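PDB 6F2P: paenibacillus xanthan lyase from Paenibacillus, which cleaves the polysaccharide xanthan by the eliminative reaction of a lyase, with domains of polysaccharide lyase family 8. Local coordinates for residues F875-T880 against Y889-D894. Sequence-based numbering, arbitrary orientation.
Sequences FRLKTT and YKLMLD. With CA (calcium ion), chain C.
Leu877 and Leu893 face each other from two layers, their CA atoms 10.0 Å apart, whereas the backbones draw in to 6.8 Å between the CA atoms of Thr879 and Tyr889; 875-880 and 889-894 therefore converge toward the connection 881-888. The wider separation suits stacked sheets, and side chains alone bridge it. Leu877 CD1 meets Leu893 CD2 tip to tip at 3.7 Å and reaches Leu891 CD2 more loosely, at 4.3 Å. The chi1 of Leu893 (178°) sets CG opposite the backbone N, and CD2 is the branch that turns toward Leu877. Phe798 of strand 794-798 touches all three leucines. This is the interior of a calcium-binding beta-sandwich: strand 871-882 belongs to a five-stranded antiparallel sheet, strand 891-900 to the opposing one, and the chain passes from one to the other here. At the converging end the side chains of Thr879 and Tyr889 cross at about a right angle. Thr879 CG2 approaches the ring obliquely, 3.5 Å from Tyr889 CD2, and also packs 3.7 Å from Tyr889 CB, while Thr879 OG1 has a hydrogen bond with Asn800 ND2. Beyond the leucines, Asp894 chelates calcium through OD1, 2.3 Å from the ion, and through its own backbone O at 2.8 Å; the carboxylates of Glu769 and Glu771 and the backbone O atoms of Ser791 and Lys794 complete the site, and Arg824 forms a salt bridge with Asp894 OD2.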
loop_
_atom_site.group_PDB
_atom_site.type_symbol
_atom_site.label_atom_id
_atom_site.label_comp_id
_atom_site.label_asym_id
_atom_site.label_seq_id
_atom_site.Cartn_x
_atom_site.Cartn_y
_atom_site.Cartn_z
ATOM N N PHE A 875 8.614 -8.782 -22.725
ATOM C CA PHE A 875 9.595 -9.071 -23.760
ATOM C C PHE A 875 10.969 -9.150 -23.112
ATOM O O PHE A 875 11.508 -8.137 -22.662
ATOM C CB PHE A 875 9.611 -7.954 -24.810
ATOM C CG PHE A 875 8.426 -7.952 -25.743
ATOM C CD1 PHE A 875 7.137 -7.827 -25.261
ATOM C CD2 PHE A 875 8.617 -8.017 -27.115
ATOM C CE1 PHE A 875 6.059 -7.801 -26.128
ATOM C CE2 PHE A 875 7.552 -7.991 -27.981
ATOM C CZ PHE A 875 6.269 -7.881 -27.492
ATOM N N ARG A 876 11.541 -10.348 -23.065
ATOM C CA ARG A 876 12.855 -10.542 -22.452
ATOM C C ARG A 876 13.937 -10.823 -23.494
ATOM O O ARG A 876 13.761 -11.666 -24.383
ATOM C CB ARG A 876 12.809 -11.686 -21.436
ATOM C CG ARG A 876 14.175 -12.148 -20.978
ATOM C CD ARG A 876 14.072 -13.261 -19.949
ATOM N NE ARG A 876 13.217 -12.892 -18.825
ATOM C CZ ARG A 876 13.271 -13.460 -17.622
ATOM N NH1 ARG A 876 14.149 -14.422 -17.378
ATOM N NH2 ARG A 876 12.451 -13.058 -16.659
ATOM N N LEU A 877 15.051 -10.107 -23.388
ATOM C CA LEU A 877 16.201 -10.350 -24.252
ATOM C C LEU A 877 17.368 -10.915 -23.433
ATOM O O LEU A 877 17.934 -10.232 -22.571
ATOM C CB LEU A 877 16.618 -9.072 -24.981
ATOM C CG LEU A 877 15.769 -8.597 -26.168
ATOM C CD1 LEU A 877 16.237 -7.238 -26.615
ATOM C CD2 LEU A 877 15.821 -9.582 -27.335
ATOM N N LYS A 878 17.709 -12.170 -23.717
ATOM C CA LYS A 878 18.678 -12.905 -22.932
ATOM C C LYS A 878 19.980 -13.118 -23.690
ATOM O O LYS A 878 19.978 -13.617 -24.821
ATOM C CB LYS A 878 18.099 -14.259 -22.528
ATOM C CG LYS A 878 19.063 -15.126 -21.725
ATOM C CD LYS A 878 18.485 -16.507 -21.441
ATOM C CE LYS A 878 18.308 -17.315 -22.721
ATOM N NZ LYS A 878 17.816 -18.693 -22.444
ATOM N N THR A 879 21.094 -12.749 -23.059
ATOM C CA THR A 879 22.412 -13.013 -23.615
ATOM C C THR A 879 22.647 -14.523 -23.676
ATOM O O THR A 879 22.514 -15.215 -22.669
ATOM C CB THR A 879 23.513 -12.356 -22.767
ATOM O OG1 THR A 879 23.297 -10.941 -22.713
ATOM C CG2 THR A 879 24.884 -12.629 -23.364
ATOM N N THR A 880 22.973 -15.035 -24.859
ATOM C CA THR A 880 23.174 -16.472 -25.030
ATOM C C THR A 880 24.590 -16.787 -25.492
ATOM O O THR A 880 24.976 -17.954 -25.559
ATOM C CB THR A 880 22.176 -17.093 -26.038
ATOM O OG1 THR A 880 22.268 -16.412 -27.294
ATOM C CG2 THR A 880 20.756 -16.997 -25.523
ATOM N N TYR A 889 29.373 -8.817 -24.329
ATOM C CA TYR A 889 28.022 -9.334 -24.482
ATOM C C TYR A 889 26.960 -8.238 -24.515
ATOM O O TYR A 889 25.764 -8.526 -24.443
ATOM C CB TYR A 889 27.702 -10.299 -23.341
ATOM C CG TYR A 889 28.603 -11.510 -23.253
ATOM C CD1 TYR A 889 29.733 -11.508 -22.438
ATOM C CD2 TYR A 889 28.315 -12.667 -23.966
ATOM C CE1 TYR A 889 30.554 -12.629 -22.337
ATOM C CE2 TYR A 889 29.131 -13.791 -23.877
ATOM C CZ TYR A 889 30.248 -13.766 -23.063
ATOM O OH TYR A 889 31.049 -14.884 -22.986
ATOM N N LYS A 890 27.389 -6.985 -24.628
ATOM C CA LYS A 890 26.450 -5.867 -24.564
ATOM C C LYS A 890 25.566 -5.733 -25.803
ATOM O O LYS A 890 25.549 -6.605 -26.678
ATOM C CB LYS A 890 27.184 -4.559 -24.262
ATOM C CG LYS A 890 27.901 -4.586 -22.919
ATOM C CD LYS A 890 28.541 -3.249 -22.581
ATOM C CE LYS A 890 29.236 -3.319 -21.230
ATOM N NZ LYS A 890 29.693 -1.978 -20.781
ATOM N N LEU A 891 24.822 -4.636 -25.865
ATOM C CA LEU A 891 23.869 -4.442 -26.945
ATOM C C LEU A 891 23.367 -3.010 -26.936
ATOM O O LEU A 891 23.207 -2.406 -25.870
ATOM C CB LEU A 891 22.698 -5.408 -26.775
ATOM C CG LEU A 891 21.547 -5.404 -27.782
ATOM C CD1 LEU A 891 22.009 -5.892 -29.151
ATOM C CD2 LEU A 891 20.407 -6.267 -27.262
ATOM N N MET A 892 23.137 -2.464 -28.124
ATOM C CA MET A 892 22.536 -1.144 -28.259
ATOM C C MET A 892 21.124 -1.271 -28.833
ATOM O O MET A 892 20.933 -1.234 -30.052
ATOM C CB MET A 892 23.394 -0.246 -29.156
ATOM C CG MET A 892 24.670 0.264 -28.506
ATOM S SD MET A 892 24.351 1.457 -27.188
ATOM C CE MET A 892 25.853 1.280 -26.229
ATOM N N LEU A 893 20.138 -1.422 -27.952
ATOM C CA LEU A 893 18.747 -1.607 -28.364
ATOM C C LEU A 893 18.038 -0.275 -28.633
ATOM O O LEU A 893 17.985 0.594 -27.762
ATOM C CB LEU A 893 18.003 -2.409 -27.294
ATOM C CG LEU A 893 16.512 -2.712 -27.452
ATOM C CD1 LEU A 893 16.216 -3.419 -28.767
ATOM C CD2 LEU A 893 16.061 -3.564 -26.275
ATOM N N ASP A 894 17.490 -0.114 -29.832
ATOM C CA ASP A 894 16.808 1.132 -30.178
ATOM C C ASP A 894 15.315 1.029 -29.900
ATOM O O ASP A 894 14.759 1.863 -29.186
ATOM C CB ASP A 894 17.068 1.526 -31.643
ATOM C CG ASP A 894 16.523 2.919 -31.993
ATOM O OD1 ASP A 894 16.033 3.623 -31.078
ATOM O OD2 ASP A 894 16.598 3.319 -33.179
HETATM CA CA CA C . 14.967 4.669 -29.377
#